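Long-range contacts in Old Yellow Enzyme (Pichia, PDB 6AGZ), which probably catalyses the asymmetric reduction of enone compounds with a bound flavin mononucleotide, as an Old Yellow Enzyme built on a TIM barrel: residues A[234-239]-A[277-282]; A[268-273]-A[307-312]. All blocks are in the same frame, centred on the assembly; numbering follows the deposited sequence.

Contact 1 of 2, residues A[234-239]-A[277-282]; sequences DHVAVR and KRLAYV. With FMN (flavin mononucleotide), chain C.
Ala237 presses its methyl group onto one face of the Tyr281 ring, and this CH-pi contact is one of two side-chain clusters joining 234-239 to 277-282: CB lies 3.4 Å from the ring centroid and 12° off the ring normal. The ring is brought there by chi1 of 62°, which sets CG of Tyr281 between its own backbone N and carbonyl carbon. Its hydroxyl is hydrogen-bonded to Glu185 and Ser108. Aliphatic contacts gather around Leu279, whose two methyl branches part company: CD2 meets CG1 of Val236 at 3.8 Å, while CD1 meets CG1 of Val238 at 3.9 Å. The methyl of Ala280 packs against Asp234 O, with CB 3.4 Å from that oxygen.

Among backbone groups, one hydrogen bond crosses between the segments, from Ala280 N to Val236 O (2.8 Å), reaching the oxygen almost in line with its C=O bond.

Arg239 turns from this interface to the flavin. Its NH1 donates to both FMN O2 (2.8 Å) and the ribityl O2' (2.9 Å), the latter bond nearly straight at 170°, and NH2 adds a weak bond to O3'. A leucine here would probably leave the flavin O2 and the ribityl hydroxyl without these donors, and take a positive charge from beside the pyrimidine end of the ring system.

The two segments lead into neighbouring parallel barrel strands, 236-240 and 281-285. Strand 183-187 flanks the first on its other side, and helices 218-231 and 258-274 pack against Val236, Val238 and Leu279.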
loop_
_atom_site.group_PDB
_atom_site.type_symbol
_atom_site.label_atom_id
_atom_site.label_comp_id
_atom_site.label_asym_id
_atom_site.label_seq_id
_atom_site.Cartn_x
_atom_site.Cartn_y
_atom_site.Cartn_z
ATOM N N ASP A 234 -13.435 18.405 10.975
ATOM C CA ASP A 234 -14.726 17.910 10.507
ATOM C C ASP A 234 -15.319 18.752 9.382
ATOM O O ASP A 234 -16.385 18.395 8.867
ATOM C CB ASP A 234 -15.714 17.823 11.672
ATOM C CG ASP A 234 -15.536 18.942 12.675
ATOM O OD1 ASP A 234 -15.065 20.030 12.283
ATOM O OD2 ASP A 234 -15.864 18.731 13.861
ATOM N N HIS A 235 -14.667 19.847 8.990
ATOM C CA HIS A 235 -15.075 20.641 7.839
ATOM C C HIS A 235 -14.081 20.530 6.688
ATOM O O HIS A 235 -14.107 21.355 5.768
ATOM C CB HIS A 235 -15.253 22.108 8.237
ATOM C CG HIS A 235 -16.256 22.326 9.328
ATOM N ND1 HIS A 235 -17.603 22.480 9.080
ATOM C CD2 HIS A 235 -16.107 22.427 10.669
ATOM C CE1 HIS A 235 -18.241 22.662 10.222
ATOM N NE2 HIS A 235 -17.356 22.634 11.202
ATOM N N VAL A 236 -13.205 19.526 6.719
ATOM C CA VAL A 236 -12.119 19.388 5.755
ATOM C C VAL A 236 -12.188 18.005 5.119
ATOM O O VAL A 236 -12.544 17.022 5.779
ATOM C CB VAL A 236 -10.740 19.615 6.416
ATOM C CG1 VAL A 236 -9.618 19.513 5.391
ATOM C CG2 VAL A 236 -10.699 20.967 7.102
ATOM N N ALA A 237 -11.848 17.935 3.833
ATOM C CA ALA A 237 -11.771 16.681 3.102
ATOM C C ALA A 237 -10.652 16.791 2.073
ATOM O O ALA A 237 -9.991 17.826 1.955
ATOM C CB ALA A 237 -13.109 16.344 2.441
ATOM N N VAL A 238 -10.450 15.712 1.318
ATOM C CA VAL A 238 -9.400 15.664 0.306
ATOM C C VAL A 238 -9.768 14.582 -0.696
ATOM O O VAL A 238 -10.436 13.601 -0.354
ATOM C CB VAL A 238 -8.012 15.409 0.951
ATOM C CG1 VAL A 238 -7.962 14.029 1.595
ATOM C CG2 VAL A 238 -6.893 15.580 -0.069
ATOM N N ARG A 239 -9.346 14.767 -1.945
ATOM C CA ARG A 239 -9.541 13.760 -2.979
ATOM C C ARG A 239 -8.195 13.309 -3.528
ATOM O O ARG A 239 -7.304 14.130 -3.770
ATOM C CB ARG A 239 -10.419 14.275 -4.121
ATOM C CG ARG A 239 -10.777 13.187 -5.121
ATOM C CD ARG A 239 -11.857 13.622 -6.088
ATOM N NE ARG A 239 -12.842 12.562 -6.282
ATOM C CZ ARG A 239 -13.761 12.560 -7.241
ATOM N NH1 ARG A 239 -13.819 13.560 -8.108
ATOM N NH2 ARG A 239 -14.616 11.553 -7.337
ATOM N N LYS A 277 -7.872 14.752 15.007
ATOM C CA LYS A 277 -8.230 15.601 13.868
ATOM C C LYS A 277 -8.616 14.675 12.720
ATOM O O LYS A 277 -7.802 14.368 11.844
ATOM C CB LYS A 277 -7.088 16.542 13.493
ATOM C CG LYS A 277 -6.565 17.372 14.653
ATOM C CD LYS A 277 -5.522 18.370 14.188
ATOM C CE LYS A 277 -4.418 17.686 13.402
ATOM N NZ LYS A 277 -3.913 18.544 12.298
ATOM N N ARG A 278 -9.874 14.244 12.726
ATOM C CA ARG A 278 -10.403 13.311 11.741
ATOM C C ARG A 278 -11.096 14.098 10.638
ATOM O O ARG A 278 -12.030 14.860 10.910
ATOM C CB ARG A 278 -11.374 12.329 12.397
ATOM C CG ARG A 278 -12.260 11.561 11.423
ATOM C CD ARG A 278 -11.542 10.368 10.810
ATOM N NE ARG A 278 -11.234 9.343 11.803
ATOM C CZ ARG A 278 -10.540 8.238 11.548
ATOM N NH1 ARG A 278 -10.072 8.012 10.327
ATOM N NH2 ARG A 278 -10.304 7.363 12.515
ATOM N N LEU A 279 -10.632 13.923 9.402
ATOM C CA LEU A 279 -11.256 14.593 8.271
ATOM C C LEU A 279 -12.717 14.178 8.145
ATOM O O LEU A 279 -13.117 13.093 8.577
ATOM C CB LEU A 279 -10.511 14.273 6.973
ATOM C CG LEU A 279 -9.066 14.752 6.829
ATOM C CD1 LEU A 279 -8.535 14.434 5.437
ATOM C CD2 LEU A 279 -8.962 16.241 7.118
ATOM N N ALA A 280 -13.520 15.065 7.554
ATOM C CA ALA A 280 -14.918 14.736 7.299
ATOM C C ALA A 280 -15.030 13.498 6.420
ATOM O O ALA A 280 -15.809 12.583 6.710
ATOM C CB ALA A 280 -15.630 15.927 6.656
ATOM N N TYR A 281 -14.242 13.444 5.348
ATOM C CA TYR A 281 -14.213 12.280 4.474
ATOM C C TYR A 281 -12.963 12.340 3.609
ATOM O O TYR A 281 -12.344 13.395 3.451
ATOM C CB TYR A 281 -15.470 12.194 3.599
ATOM C CG TYR A 281 -15.659 13.361 2.650
ATOM C CD1 TYR A 281 -16.329 14.509 3.055
ATOM C CD2 TYR A 281 -15.179 13.308 1.347
ATOM C CE1 TYR A 281 -16.511 15.574 2.190
ATOM C CE2 TYR A 281 -15.353 14.368 0.475
ATOM C CZ TYR A 281 -16.020 15.498 0.903
ATOM O OH TYR A 281 -16.195 16.555 0.040
ATOM N N VAL A 282 -12.597 11.185 3.060
ATOM C CA VAL A 282 -11.550 11.074 2.052
ATOM C C VAL A 282 -12.194 10.561 0.772
ATOM O O VAL A 282 -12.854 9.516 0.783
ATOM C CB VAL A 282 -10.408 10.147 2.506
ATOM C CG1 VAL A 282 -9.431 9.913 1.366
ATOM C CG2 VAL A 282 -9.689 10.741 3.705
HETATM N N1 FMN C . -13.551 15.429 -10.298
HETATM C C2 FMN C . -12.977 16.345 -9.438
HETATM O O2 FMN C . -12.372 15.956 -8.439
HETATM N N3 FMN C . -13.076 17.697 -9.695
HETATM C C4 FMN C . -13.753 18.136 -10.813
HETATM O O4 FMN C . -13.846 19.339 -11.049
HETATM C C4A FMN C . -14.330 17.215 -11.678
HETATM N N5 FMN C . -15.004 17.657 -12.794
HETATM C C5A FMN C . -15.583 16.751 -13.655
HETATM C C6 FMN C . -16.260 17.205 -14.779
HETATM C C7 FMN C . -16.846 16.299 -15.653
HETATM C C7M FMN C . -17.579 16.791 -16.864
HETATM C C8 FMN C . -16.752 14.936 -15.405
HETATM C C8M FMN C . -17.384 13.956 -16.349
HETATM C C9 FMN C . -16.072 14.483 -14.283
HETATM C C9A FMN C . -15.486 15.388 -13.402
HETATM N N10 FMN C . -14.806 14.941 -12.283
HETATM C C10 FMN C . -14.229 15.856 -11.421
HETATM C "C1'" FMN C . -14.708 13.469 -11.997
HETATM C "C2'" FMN C . -15.981 13.057 -11.250
HETATM O "O2'" FMN C . -16.045 13.753 -10.024
HETATM C "C3'" FMN C . -16.076 11.553 -11.001
HETATM O "O3'" FMN C . -15.027 11.136 -10.157
HETATM C "C4'" FMN C . -16.034 10.775 -12.313
HETATM O "O4'" FMN C . -16.922 11.361 -13.238
HETATM C "C5'" FMN C . -16.427 9.316 -12.119
HETATM O "O5'" FMN C . -17.691 9.246 -11.499
HETATM P P FMN C . -18.974 8.751 -12.336
HETATM O O1P FMN C . -18.656 7.425 -12.986
HETATM O O2P FMN C . -20.156 8.585 -11.411
HETATM O O3P FMN C . -19.300 9.779 -13.391
#

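Contact 2 of 2, residues A[268-273]-A[307-312]; sequences ELERRA and QIWKGV
The Trp309 indole meets helix 258-274 with the rim of its six-membered ring: Leu269 O lies at the edge, near the ring plane, 3.7 Å from CZ3. One face carries the backbone N of Gly311, offset toward the rim, and the ring also makes a cation-pi contact with Arg278. Leu269 CB adds an apolar touch at 3.9 Å from CZ3. At the five-membered end, Trp309 NE1 donates to Val312 O (2.9 Å) from above the carbonyl plane, which helps fix the ring's rotation. The carboxylate of Glu270 stands at 71° to the indole plane.

Here the helix that links two barrel strands in a beta-alpha-beta unit of the TIM barrel meets the turn leaving helix 303-308, where Trp309 is the first residue to depart from helical geometry. Glu270 joins them: with CG anti to its backbone N (chi1 -177°) and a bend at chi2, the chain passes Ile308 O, and OE1 accepts from Lys310 N at 2.8 Å, approached from above the carboxylate plane. Arg278 is the second partner of OE1, while OE2 lies 3.3 Å from Lys310 CG.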
loop_
_atom_site.group_PDB
_atom_site.type_symbol
_atom_site.label_atom_id
_atom_site.label_comp_id
_atom_site.label_asym_id
_atom_site.label_seq_id
_atom_site.Cartn_x
_atom_site.Cartn_y
_atom_site.Cartn_z
ATOM N N GLU A 268 -0.733 9.165 7.049
ATOM C CA GLU A 268 -0.594 10.428 7.768
ATOM C C GLU A 268 -1.952 11.020 8.120
ATOM O O GLU A 268 -2.138 11.546 9.225
ATOM C CB GLU A 268 0.229 11.411 6.938
ATOM C CG GLU A 268 1.718 11.133 6.982
ATOM C CD GLU A 268 2.300 11.365 8.360
ATOM O OE1 GLU A 268 2.378 12.537 8.781
ATOM O OE2 GLU A 268 2.666 10.375 9.031
ATOM N N LEU A 269 -2.916 10.942 7.197
ATOM C CA LEU A 269 -4.259 11.419 7.512
ATOM C C LEU A 269 -4.872 10.619 8.658
ATOM O O LEU A 269 -5.494 11.189 9.565
ATOM C CB LEU A 269 -5.144 11.353 6.267
ATOM C CG LEU A 269 -4.675 12.184 5.070
ATOM C CD1 LEU A 269 -5.622 12.011 3.892
ATOM C CD2 LEU A 269 -4.545 13.652 5.451
ATOM N N GLU A 270 -4.691 9.295 8.640
ATOM C CA GLU A 270 -5.190 8.465 9.730
ATOM C C GLU A 270 -4.466 8.758 11.038
ATOM O O GLU A 270 -5.064 8.639 12.111
ATOM C CB GLU A 270 -5.057 6.985 9.369
ATOM C CG GLU A 270 -5.615 6.032 10.418
ATOM C CD GLU A 270 -7.118 6.159 10.582
ATOM O OE1 GLU A 270 -7.798 6.514 9.596
ATOM O OE2 GLU A 270 -7.622 5.905 11.697
ATOM N N ARG A 271 -3.185 9.134 10.973
ATOM C CA ARG A 271 -2.471 9.515 12.189
ATOM C C ARG A 271 -3.031 10.806 12.769
ATOM O O ARG A 271 -3.228 10.914 13.987
ATOM C CB ARG A 271 -0.975 9.659 11.905
ATOM C CG ARG A 271 -0.170 10.206 13.080
ATOM C CD ARG A 271 1.330 10.059 12.861
ATOM N NE ARG A 271 1.860 11.055 11.933
ATOM C CZ ARG A 271 2.157 12.307 12.266
ATOM N NH1 ARG A 271 1.975 12.729 13.510
ATOM N NH2 ARG A 271 2.636 13.141 11.354
ATOM N N ARG A 272 -3.295 11.795 11.911
ATOM C CA ARG A 272 -3.949 13.013 12.376
ATOM C C ARG A 272 -5.308 12.705 12.988
ATOM O O ARG A 272 -5.697 13.314 13.992
ATOM C CB ARG A 272 -4.087 14.006 11.222
ATOM C CG ARG A 272 -2.790 14.712 10.882
ATOM C CD ARG A 272 -2.771 15.200 9.444
ATOM N NE ARG A 272 -1.578 15.997 9.173
ATOM C CZ ARG A 272 -0.375 15.485 8.934
ATOM N NH1 ARG A 272 -0.199 14.170 8.934
ATOM N NH2 ARG A 272 0.654 16.286 8.699
ATOM N N ALA A 273 -6.042 11.757 12.401
ATOM C CA ALA A 273 -7.308 11.338 12.994
ATOM C C ALA A 273 -7.091 10.697 14.360
ATOM O O ALA A 273 -7.875 10.918 15.291
ATOM C CB ALA A 273 -8.028 10.375 12.054
ATOM N N GLN A 307 -7.983 -0.098 3.981
ATOM C CA GLN A 307 -7.260 -0.682 5.105
ATOM C C GLN A 307 -6.636 0.392 5.984
ATOM O O GLN A 307 -6.553 0.221 7.205
ATOM C CB GLN A 307 -6.170 -1.634 4.610
ATOM C CG GLN A 307 -6.659 -3.008 4.194
ATOM C CD GLN A 307 -5.522 -4.006 4.070
ATOM O OE1 GLN A 307 -5.383 -4.686 3.054
ATOM N NE2 GLN A 307 -4.702 -4.098 5.111
ATOM N N ILE A 308 -6.196 1.500 5.388
ATOM C CA ILE A 308 -5.423 2.499 6.116
ATOM C C ILE A 308 -6.356 3.540 6.717
ATOM O O ILE A 308 -6.345 3.773 7.931
ATOM C CB ILE A 308 -4.376 3.158 5.201
ATOM C CG1 ILE A 308 -3.506 2.089 4.538
ATOM C CG2 ILE A 308 -3.517 4.121 5.997
ATOM C CD1 ILE A 308 -2.578 2.627 3.473
ATOM N N TRP A 309 -7.166 4.172 5.874
ATOM C CA TRP A 309 -8.094 5.199 6.330
ATOM C C TRP A 309 -9.321 4.539 6.947
ATOM O O TRP A 309 -9.976 3.708 6.307
ATOM C CB TRP A 309 -8.486 6.109 5.170
ATOM C CG TRP A 309 -9.538 7.096 5.530
ATOM C CD1 TRP A 309 -10.848 7.067 5.156
ATOM C CD2 TRP A 309 -9.379 8.259 6.351
ATOM N NE1 TRP A 309 -11.515 8.143 5.686
ATOM C CE2 TRP A 309 -10.637 8.890 6.426
ATOM C CE3 TRP A 309 -8.297 8.830 7.028
ATOM C CZ2 TRP A 309 -10.841 10.063 7.148
ATOM C CZ3 TRP A 309 -8.502 9.994 7.745
ATOM C CH2 TRP A 309 -9.764 10.598 7.799
ATOM N N LYS A 310 -9.634 4.911 8.190
ATOM C CA LYS A 310 -10.718 4.293 8.940
ATOM C C LYS A 310 -11.985 5.137 8.986
ATOM O O LYS A 310 -13.013 4.653 9.473
ATOM C CB LYS A 310 -10.267 3.996 10.375
ATOM C CG LYS A 310 -9.021 3.132 10.474
ATOM C CD LYS A 310 -9.269 1.735 9.933
ATOM C CE LYS A 310 -8.081 0.826 10.203
ATOM N NZ LYS A 310 -8.340 -0.568 9.750
ATOM N N GLY A 311 -11.945 6.371 8.496
ATOM C CA GLY A 311 -13.076 7.269 8.564
ATOM C C GLY A 311 -14.001 7.135 7.373
ATOM O O GLY A 311 -13.962 6.155 6.624
ATOM N N VAL A 312 -14.855 8.146 7.204
ATOM C CA VAL A 312 -15.771 8.169 6.071
ATOM C C VAL A 312 -14.970 8.231 4.781
ATOM O O VAL A 312 -14.037 9.033 4.645
ATOM C CB VAL A 312 -16.739 9.356 6.190
ATOM C CG1 VAL A 312 -17.625 9.449 4.956
ATOM C CG2 VAL A 312 -17.583 9.231 7.450
#

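Overall arrangement
Contacts 1 and 2 lie about 10 Å apart, centre to centre, and their segments alternate along the chain: strand 236-240, helix 258-274, strand 281-285, then the turn after helix 303-308. Arg278 of contact 1 bridges them directly, its NH1 forming a salt bridge with Glu270 OE1 of contact 2 at 2.8 Å, and its CZ packing 3.3 Å from Ala273 CB. A probable backbone hydrogen bond joins Lys277 N to Arg272 O. Leu279 and Val282 touch Trp309, linking the barrel wall to the outer layer. Only contact 1 contributes to the flavin pocket, through Arg239; Thr35, Gln110 and Arg344 also hydrogen-bond to the FMN.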